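Local atomic coordinates of papain-like protease (Human betacoronavirus 2c EMC/2012, PDB entry 4RNA), a protein that probably cleaves the viral replicase polyprotein as a papain-like cysteine protease and, as in related coronavirus enzymes, removes ubiquitin from host proteins. Residues L4-L9 with E49-H54; N26-Q31 with A40-T45. One frame throughout, in Å; residues are numbered along the deposited sequence.

Contact 1. Residues L4-L9 with E49-H54; sequences LTIEVL and EKQNGH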
ATOM      1  N   LEU A   4      17.911 -38.416 -12.004  1.00 49.00           N
ATOM      2  CA  LEU A   4      18.617 -37.772 -10.835  1.00 51.93           C
ATOM      3  C   LEU A   4      17.730 -36.930  -9.863  1.00 50.67           C
ATOM      4  O   LEU A   4      16.849 -36.147 -10.277  1.00 44.70           O
ATOM      5  CB  LEU A   4      19.794 -36.950 -11.352  1.00 56.44           C
ATOM      6  CG  LEU A   4      20.783 -36.425 -10.335  1.00 62.09           C
ATOM      7  CD1 LEU A   4      22.171 -36.548 -10.950  1.00 68.53           C
ATOM      8  CD2 LEU A   4      20.419 -34.989  -9.962  1.00 61.43           C
ATOM      9  N   THR A   5      17.943 -37.100  -8.567  1.00 49.69           N
ATOM     10  CA  THR A   5      17.191 -36.318  -7.596  1.00 44.81           C
ATOM     11  C   THR A   5      18.087 -35.638  -6.596  1.00 45.21           C
ATOM     12  O   THR A   5      19.224 -36.086  -6.350  1.00 40.51           O
ATOM     13  CB  THR A   5      16.091 -37.111  -6.890  1.00 49.02           C
ATOM     14  OG1 THR A   5      16.696 -38.153  -6.143  1.00 56.40           O
ATOM     15  CG2 THR A   5      15.111 -37.707  -7.914  1.00 51.38           C
ATOM     16  N   ILE A   6      17.564 -34.526  -6.042  1.00 43.77           N
ATOM     17  CA  ILE A   6      18.167 -33.775  -4.946  1.00 41.12           C
ATOM     18  C   ILE A   6      17.195 -33.495  -3.800  1.00 42.06           C
ATOM     19  O   ILE A   6      15.973 -33.551  -3.965  1.00 38.39           O
ATOM     20  CB  ILE A   6      18.830 -32.475  -5.405  1.00 47.75           C
ATOM     21  CG1 ILE A   6      17.775 -31.456  -5.874  1.00 45.54           C
ATOM     22  CG2 ILE A   6      19.881 -32.781  -6.457  1.00 43.14           C
ATOM     23  CD1 ILE A   6      18.348 -30.093  -6.132  1.00 46.63           C
ATOM     24  N   GLU A   7      17.762 -33.192  -2.639  1.00 39.47           N
ATOM     25  CA  GLU A   7      16.995 -32.732  -1.475  1.00 43.83           C
ATOM     26  C   GLU A   7      17.371 -31.266  -1.248  1.00 42.00           C
ATOM     27  O   GLU A   7      18.566 -30.878  -1.352  1.00 41.97           O
ATOM     28  CB  GLU A   7      17.304 -33.570  -0.254  1.00 45.55           C
ATOM     29  CG  GLU A   7      16.510 -34.865  -0.219  1.00 59.82           C
ATOM     30  CD  GLU A   7      16.465 -35.543   1.162  1.00 71.71           C
ATOM     31  OE1 GLU A   7      17.313 -35.210   2.019  1.00 83.63           O
ATOM     32  OE2 GLU A   7      15.578 -36.411   1.415  1.00 75.52           O
ATOM     33  N   VAL A   8      16.353 -30.431  -1.026  1.00 41.34           N
ATOM     34  CA  VAL A   8      16.594 -29.006  -0.720  1.00 36.76           C
ATOM     35  C   VAL A   8      15.796 -28.698   0.517  1.00 33.95           C
ATOM     36  O   VAL A   8      14.790 -29.366   0.781  1.00 32.25           O
ATOM     37  CB  VAL A   8      16.098 -28.068  -1.835  1.00 37.35           C
ATOM     38  CG1 VAL A   8      17.025 -28.135  -3.058  1.00 33.73           C
ATOM     39  CG2 VAL A   8      14.647 -28.362  -2.196  1.00 32.70           C
ATOM     40  N   LEU A   9      16.214 -27.642   1.216  1.00 32.72           N
ATOM     41  CA  LEU A   9      15.466 -27.204   2.409  1.00 32.60           C
ATOM     42  C   LEU A   9      14.737 -25.920   1.976  1.00 35.43           C
ATOM     43  O   LEU A   9      15.337 -24.950   1.467  1.00 32.65           O
ATOM     44  CB  LEU A   9      16.413 -26.886   3.585  1.00 32.69           C
ATOM     45  CG  LEU A   9      17.179 -28.097   4.197  1.00 38.22           C
ATOM     46  CD1 LEU A   9      18.173 -27.636   5.263  1.00 46.42           C
ATOM     47  CD2 LEU A   9      16.267 -29.147   4.770  1.00 37.10           C
ATOM     48  N   GLU A  49      22.615 -30.834  -9.368  1.00 56.83           N
ATOM     49  CA  GLU A  49      23.349 -31.570  -8.297  1.00 55.99           C
ATOM     50  C   GLU A  49      23.979 -30.569  -7.322  1.00 57.30           C
ATOM     51  O   GLU A  49      24.001 -30.792  -6.109  1.00 59.31           O
ATOM     52  CB  GLU A  49      24.472 -32.488  -8.843  1.00 59.35           C
ATOM     53  CG  GLU A  49      24.080 -33.597  -9.818  1.00 71.44           C
ATOM     54  CD  GLU A  49      24.202 -33.186 -11.295  1.00 76.86           C
ATOM     55  OE1 GLU A  49      25.266 -33.467 -11.926  1.00 71.97           O
ATOM     56  OE2 GLU A  49      23.233 -32.578 -11.827  1.00 71.61           O
ATOM     57  N   LYS A  50      24.473 -29.457  -7.865  1.00 56.64           N
ATOM     58  CA  LYS A  50      25.168 -28.448  -7.073  1.00 59.48           C
ATOM     59  C   LYS A  50      24.339 -27.852  -5.919  1.00 66.66           C
ATOM     60  O   LYS A  50      24.889 -27.569  -4.844  1.00 60.19           O
ATOM     61  CB  LYS A  50      25.828 -27.421  -8.017  1.00 72.39           C
ATOM     62  CG  LYS A  50      27.104 -28.038  -8.625  1.00 77.72           C
ATOM     63  CD  LYS A  50      27.469 -27.681 -10.063  1.00 78.86           C
ATOM     64  CE  LYS A  50      28.536 -28.672 -10.539  1.00 82.43           C
ATOM     65  NZ  LYS A  50      29.592 -28.073 -11.406  1.00 88.49           N
ATOM     66  N   GLN A  51      23.019 -27.744  -6.087  1.00 53.12           N
ATOM     67  CA  GLN A  51      22.201 -27.204  -5.006  1.00 51.54           C
ATOM     68  C   GLN A  51      21.640 -28.222  -4.033  1.00 43.41           C
ATOM     69  O   GLN A  51      20.844 -27.849  -3.160  1.00 52.15           O
ATOM     70  CB  GLN A  51      21.087 -26.244  -5.485  1.00 60.93           C
ATOM     71  CG  GLN A  51      20.251 -26.697  -6.663  1.00 61.73           C
ATOM     72  CD  GLN A  51      20.478 -25.884  -7.942  1.00 65.43           C
ATOM     73  OE1 GLN A  51      19.678 -25.961  -8.879  1.00 60.72           O
ATOM     74  NE2 GLN A  51      21.561 -25.116  -7.988  1.00 62.10           N
ATOM     75  N   ASN A  52      22.056 -29.483  -4.134  1.00 43.10           N
ATOM     76  CA  ASN A  52      21.622 -30.530  -3.157  1.00 40.41           C
ATOM     77  C   ASN A  52      21.997 -30.168  -1.720  1.00 36.41           C
ATOM     78  O   ASN A  52      23.087 -29.675  -1.453  1.00 38.54           O
ATOM     79  CB  ASN A  52      22.223 -31.881  -3.546  1.00 40.93           C
ATOM     80  CG  ASN A  52      21.820 -33.000  -2.609  1.00 44.64           C
ATOM     81  OD1 ASN A  52      20.649 -33.394  -2.534  1.00 41.37           O
ATOM     82  ND2 ASN A  52      22.818 -33.567  -1.915  1.00 47.85           N
ATOM     83  N   GLY A  53      21.079 -30.355  -0.768  1.00 38.42           N
ATOM     84  CA  GLY A  53      21.356 -29.909   0.584  1.00 38.62           C
ATOM     85  C   GLY A  53      21.284 -28.422   0.897  1.00 41.71           C
ATOM     86  O   GLY A  53      21.378 -28.044   2.062  1.00 44.13           O
ATOM     87  N   HIS A  54      21.122 -27.571  -0.119  1.00 40.50           N
ATOM     88  CA  HIS A  54      20.960 -26.106   0.082  1.00 44.96           C
ATOM     89  C   HIS A  54      19.554 -25.684   0.468  1.00 46.91           C
ATOM     90  O   HIS A  54      18.568 -26.437   0.278  1.00 36.99           O
ATOM     91  CB  HIS A  54      21.391 -25.344  -1.156  1.00 52.02           C
ATOM     92  CG  HIS A  54      22.873 -25.264  -1.316  1.00 62.10           C
ATOM     93  ND1 HIS A  54      23.592 -24.190  -0.906  1.00 67.31           N
ATOM     94  CD2 HIS A  54      23.787 -26.180  -1.830  1.00 67.67           C
ATOM     95  CE1 HIS A  54      24.897 -24.398  -1.177  1.00 70.09           C
ATOM     96  NE2 HIS A  54      25.019 -25.617  -1.738  1.00 72.20           N
TER

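Contact 2. Residues N26-Q31 with A40-T45; sequences NTYRSQ and ADISDT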
ATOM      1  N   ASN A  26      12.205 -31.293 -14.628  1.00 49.70           N
ATOM      2  CA  ASN A  26      11.359 -30.092 -14.663  1.00 47.99           C
ATOM      3  C   ASN A  26      12.000 -28.871 -13.978  1.00 44.46           C
ATOM      4  O   ASN A  26      12.947 -28.994 -13.199  1.00 44.00           O
ATOM      5  CB  ASN A  26      10.046 -30.384 -13.965  1.00 54.11           C
ATOM      6  CG  ASN A  26       9.330 -31.579 -14.535  1.00 67.44           C
ATOM      7  OD1 ASN A  26       8.145 -31.498 -14.847  1.00 79.42           O
ATOM      8  ND2 ASN A  26      10.031 -32.699 -14.651  1.00 61.33           N
ATOM      9  N   THR A  27      11.454 -27.694 -14.229  1.00 41.42           N
ATOM     10  CA  THR A  27      11.894 -26.496 -13.486  1.00 37.59           C
ATOM     11  C   THR A  27      11.483 -26.523 -12.025  1.00 33.12           C
ATOM     12  O   THR A  27      10.550 -27.254 -11.625  1.00 33.42           O
ATOM     13  CB  THR A  27      11.238 -25.246 -14.043  1.00 38.17           C
ATOM     14  OG1 THR A  27       9.826 -25.453 -14.037  1.00 35.40           O
ATOM     15  CG2 THR A  27      11.800 -24.971 -15.439  1.00 35.57           C
ATOM     16  N   TYR A  28      12.156 -25.668 -11.245  1.00 36.42           N
ATOM     17  CA  TYR A  28      11.719 -25.391  -9.857  1.00 32.37           C
ATOM     18  C   TYR A  28      10.259 -24.951  -9.813  1.00 32.68           C
ATOM     19  O   TYR A  28       9.424 -25.462  -9.029  1.00 32.22           O
ATOM     20  CB  TYR A  28      12.581 -24.282  -9.311  1.00 29.41           C
ATOM     21  CG  TYR A  28      13.880 -24.756  -8.772  1.00 31.54           C
ATOM     22  CD1 TYR A  28      13.935 -25.417  -7.547  1.00 32.97           C
ATOM     23  CD2 TYR A  28      15.089 -24.532  -9.474  1.00 33.69           C
ATOM     24  CE1 TYR A  28      15.143 -25.838  -7.007  1.00 33.43           C
ATOM     25  CE2 TYR A  28      16.307 -24.959  -8.945  1.00 35.42           C
ATOM     26  CZ  TYR A  28      16.311 -25.621  -7.721  1.00 34.21           C
ATOM     27  OH  TYR A  28      17.471 -26.087  -7.169  1.00 42.22           O
ATOM     28  N   ARG A  29       9.924 -24.018 -10.719  1.00 36.01           N
ATOM     29  CA  ARG A  29       8.533 -23.575 -10.820  1.00 35.86           C
ATOM     30  C   ARG A  29       7.540 -24.727 -10.973  1.00 32.84           C
ATOM     31  O   ARG A  29       6.573 -24.848 -10.181  1.00 33.45           O
ATOM     32  CB  ARG A  29       8.358 -22.566 -11.952  1.00 33.89           C
ATOM     33  CG  ARG A  29       6.888 -22.088 -12.000  1.00 38.82           C
ATOM     34  CD  ARG A  29       6.460 -21.443 -13.319  1.00 37.00           C
ATOM     35  NE  ARG A  29       7.360 -20.386 -13.707  1.00 35.27           N
ATOM     36  CZ  ARG A  29       7.066 -19.092 -13.604  1.00 41.62           C
ATOM     37  NH1 ARG A  29       5.876 -18.702 -13.113  1.00 36.84           N
ATOM     38  NH2 ARG A  29       7.945 -18.189 -14.050  1.00 38.30           N
ATOM     39  N   SER A  30       7.786 -25.627 -11.930  1.00 31.32           N
ATOM     40  CA  SER A  30       6.883 -26.776 -12.138  1.00 35.29           C
ATOM     41  C   SER A  30       6.857 -27.719 -10.957  1.00 34.55           C
ATOM     42  O   SER A  30       5.806 -28.286 -10.639  1.00 37.83           O
ATOM     43  CB  SER A  30       7.267 -27.601 -13.364  1.00 41.85           C
ATOM     44  OG  SER A  30       7.675 -26.726 -14.391  1.00 55.91           O
ATOM     45  N   GLN A  31       8.002 -27.881 -10.294  1.00 35.27           N
ATOM     46  CA  GLN A  31       8.062 -28.835  -9.167  1.00 37.40           C
ATOM     47  C   GLN A  31       7.575 -28.283  -7.844  1.00 38.46           C
ATOM     48  O   GLN A  31       7.032 -29.040  -6.957  1.00 33.77           O
ATOM     49  CB  GLN A  31       9.520 -29.315  -9.044  1.00 37.71           C
ATOM     50  CG  GLN A  31       9.969 -30.120 -10.291  1.00 39.32           C
ATOM     51  CD  GLN A  31      11.225 -30.918 -10.014  1.00 37.39           C
ATOM     52  OE1 GLN A  31      11.204 -31.889  -9.215  1.00 36.54           O
ATOM     53  NE2 GLN A  31      12.318 -30.479 -10.569  1.00 35.12           N
ATOM     54  N   ALA A  40      18.552 -14.377  -6.091  1.00 39.08           N
ATOM     55  CA  ALA A  40      18.017 -14.421  -7.441  1.00 39.74           C
ATOM     56  C   ALA A  40      16.827 -15.344  -7.500  1.00 34.39           C
ATOM     57  O   ALA A  40      16.827 -16.359  -6.821  1.00 39.18           O
ATOM     58  CB  ALA A  40      19.078 -14.932  -8.391  1.00 38.26           C
ATOM     59  N   ASP A  41      15.871 -15.011  -8.378  1.00 36.62           N
ATOM     60  CA  ASP A  41      14.743 -15.859  -8.702  1.00 39.09           C
ATOM     61  C   ASP A  41      15.234 -16.934  -9.685  1.00 36.35           C
ATOM     62  O   ASP A  41      15.614 -16.622 -10.831  1.00 41.44           O
ATOM     63  CB  ASP A  41      13.649 -15.039  -9.373  1.00 36.59           C
ATOM     64  CG  ASP A  41      12.367 -15.834  -9.612  1.00 38.85           C
ATOM     65  OD1 ASP A  41      12.330 -17.095  -9.625  1.00 35.30           O
ATOM     66  OD2 ASP A  41      11.308 -15.182  -9.740  1.00 49.45           O
ATOM     67  N   ILE A  42      15.233 -18.181  -9.235  1.00 36.43           N
ATOM     68  CA  ILE A  42      15.678 -19.319 -10.052  1.00 34.44           C
ATOM     69  C   ILE A  42      14.553 -20.234 -10.524  1.00 32.85           C
ATOM     70  O   ILE A  42      14.793 -21.363 -10.986  1.00 35.64           O
ATOM     71  CB  ILE A  42      16.848 -20.070  -9.339  1.00 35.46           C
ATOM     72  CG1 ILE A  42      16.357 -20.650  -8.001  1.00 35.56           C
ATOM     73  CG2 ILE A  42      17.993 -19.114  -9.058  1.00 35.51           C
ATOM     74  CD1 ILE A  42      17.203 -21.786  -7.418  1.00 36.90           C
ATOM     75  N   SER A  43      13.302 -19.760 -10.428  1.00 36.85           N
ATOM     76  CA  SER A  43      12.090 -20.578 -10.689  1.00 34.06           C
ATOM     77  C   SER A  43      12.140 -21.314 -12.028  1.00 38.81           C
ATOM     78  O   SER A  43      11.691 -22.422 -12.134  1.00 36.86           O
ATOM     79  CB  SER A  43      10.782 -19.751 -10.687  1.00 34.09           C
ATOM     80  OG  SER A  43      10.669 -18.974  -9.488  1.00 40.16           O
ATOM     81  N   ASP A  44      12.651 -20.631 -13.035  1.00 35.62           N
ATOM     82  CA  ASP A  44      12.609 -21.134 -14.401  1.00 44.35           C
ATOM     83  C   ASP A  44      13.906 -21.821 -14.835  1.00 44.03           C
ATOM     84  O   ASP A  44      14.152 -21.995 -16.036  1.00 49.48           O
ATOM     85  CB  ASP A  44      12.191 -20.001 -15.361  1.00 39.80           C
ATOM     86  CG  ASP A  44      10.700 -19.686 -15.251  1.00 47.47           C
ATOM     87  OD1 ASP A  44       9.836 -20.605 -15.104  1.00 44.52           O
ATOM     88  OD2 ASP A  44      10.380 -18.497 -15.303  1.00 50.91           O
ATOM     89  N   THR A  45      14.718 -22.205 -13.847  1.00 41.90           N
ATOM     90  CA  THR A  45      15.884 -23.046 -14.043  1.00 41.04           C
ATOM     91  C   THR A  45      15.574 -24.462 -13.615  1.00 44.77           C
ATOM     92  O   THR A  45      14.554 -24.739 -12.921  1.00 36.69           O
ATOM     93  CB  THR A  45      17.134 -22.493 -13.333  1.00 42.88           C
ATOM     94  OG1 THR A  45      17.013 -22.683 -11.918  1.00 37.62           O
ATOM     95  CG2 THR A  45      17.328 -20.995 -13.659  1.00 39.16           C
TER
HETATM   96  O   HOH W   1       8.757 -23.383 -15.611  1.00 51.54           O

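Contact 1. Residues L4-L9 with E49-H54
The N-terminal ubiquitin-like domain of coronavirus papain-like proteases opens with strand 5-11, and here the approach to its parallel partner, strand 55-58, docks onto that first strand. Asn52 begins the pairing with its side chain. Asn52 OD1 accepts from Glu7 N at 2.9 Å, in the carbonyl plane and almost straight (175° at the hydrogen). The CG of Asn52 stands anti to its own backbone N (chi1 -180°), which brings the amide alongside the strand. Next, Gly53 N donates to Glu7 O over a short 2.6 Å, and Leu9 N donates to His54 O at 2.8 Å. Glu7 is thus bound at both its N and its O. A type II turn from Gln51 to His54 presents these groups, with Gly53 at positive phi.

Apolar packing lies beside the bonds. Ile6 CG2 rests 3.8 Å from Asn52 CB, the two side chains running past each other in opposite directions. Ile6 CD1 reaches Gln51 CG at 3.9 Å. At the outer end, Leu4 CD1 meets Glu49 CG at 3.7 Å, and these side chains cross at about a right angle.

On its other edge, strand 5-11 pairs antiparallel with strand 18-23 through backbone hydrogen bonds of Ile6 with Leu22 and Val8 with Val20. A backbone hydrogen bond of Leu9 with Leu56 carries the pairing on into strand 55-58.

Contact 2. Residues N26-Q31 with A40-T45
Short helix 28-31 and the type I turn from Ile42 to Thr45 meet in the ubiquitin-like domain by way of two backbone bonds. Arg29 N donates to Ser43 O at 2.8 Å, on a lone pair, and Tyr28 N donates to Thr45 O at 3.1 Å. The first turn of the helix therefore directs its N-H groups at carbonyls of the turn. Thr27 is the N-cap: its OG1 accepts from Ser30 N.

The tight side is built on Tyr28. Ile42 CD1 sits over one face, 4.1 Å from the centroid of the Tyr28 ring, a CH-pi contact. Thr45 OG1 lies at the ring edge, in plane, 3.6 Å from Tyr28 CD2. That hydroxyl is held by its bond to Ile42 O, which also accepts from Thr45 N. The phenol OH is hydrogen-bonded to Gln51 OE1.

The more open side is polar, with Asp44 exposed. Arg29 grips Asp44 side-on, with Arg29 NE to Asp44 OD1 at 2.9 Å and Arg29 NH2 to Asp44 OD2 at 2.8 Å. The guanidinium and carboxylate planes are 19° apart, and this two-point salt bridge fixes the rotation of both groups. Arg29 CG points away from the backbone N (chi1 -178°), sending the chain out toward the turn before it bends at chi3. A water joins Thr27 OG1 to Asp44 OD1. Arg29 NH1 also donates to Thr251 O of the second subunit.

Asp41 OD1 braces the turn from before. It accepts from Ser43 N, an Asx turn, and takes a second bond from Ser43 OG. On the sheet, Tyr28 packs on Leu22 of strand 18-23 and Leu56 of strand 55-58, while Ile42 packs on Val35 and Phe37 of strand 35-37.

In the fold
Both contacts reach the same five-stranded mixed sheet of the ubiquitin-like domain, far from the centre of the chain. Their own centres are about 13 Å apart. Contact 1 lies mostly at the surface and ties the lead-in to strand 55-58 to strand 5-11. Contact 2 is partly buried and joins the short helix to the turn after edge strand 40-41. Contact 1 relies on strand-like bonds with one amide standing in for backbone, whereas contact 2 adds a helix cap, an aromatic face and a salt bridge. The two meet through Tyr28 and Gln51, with Ile6 CD1 packed near the tyrosine hydroxyl.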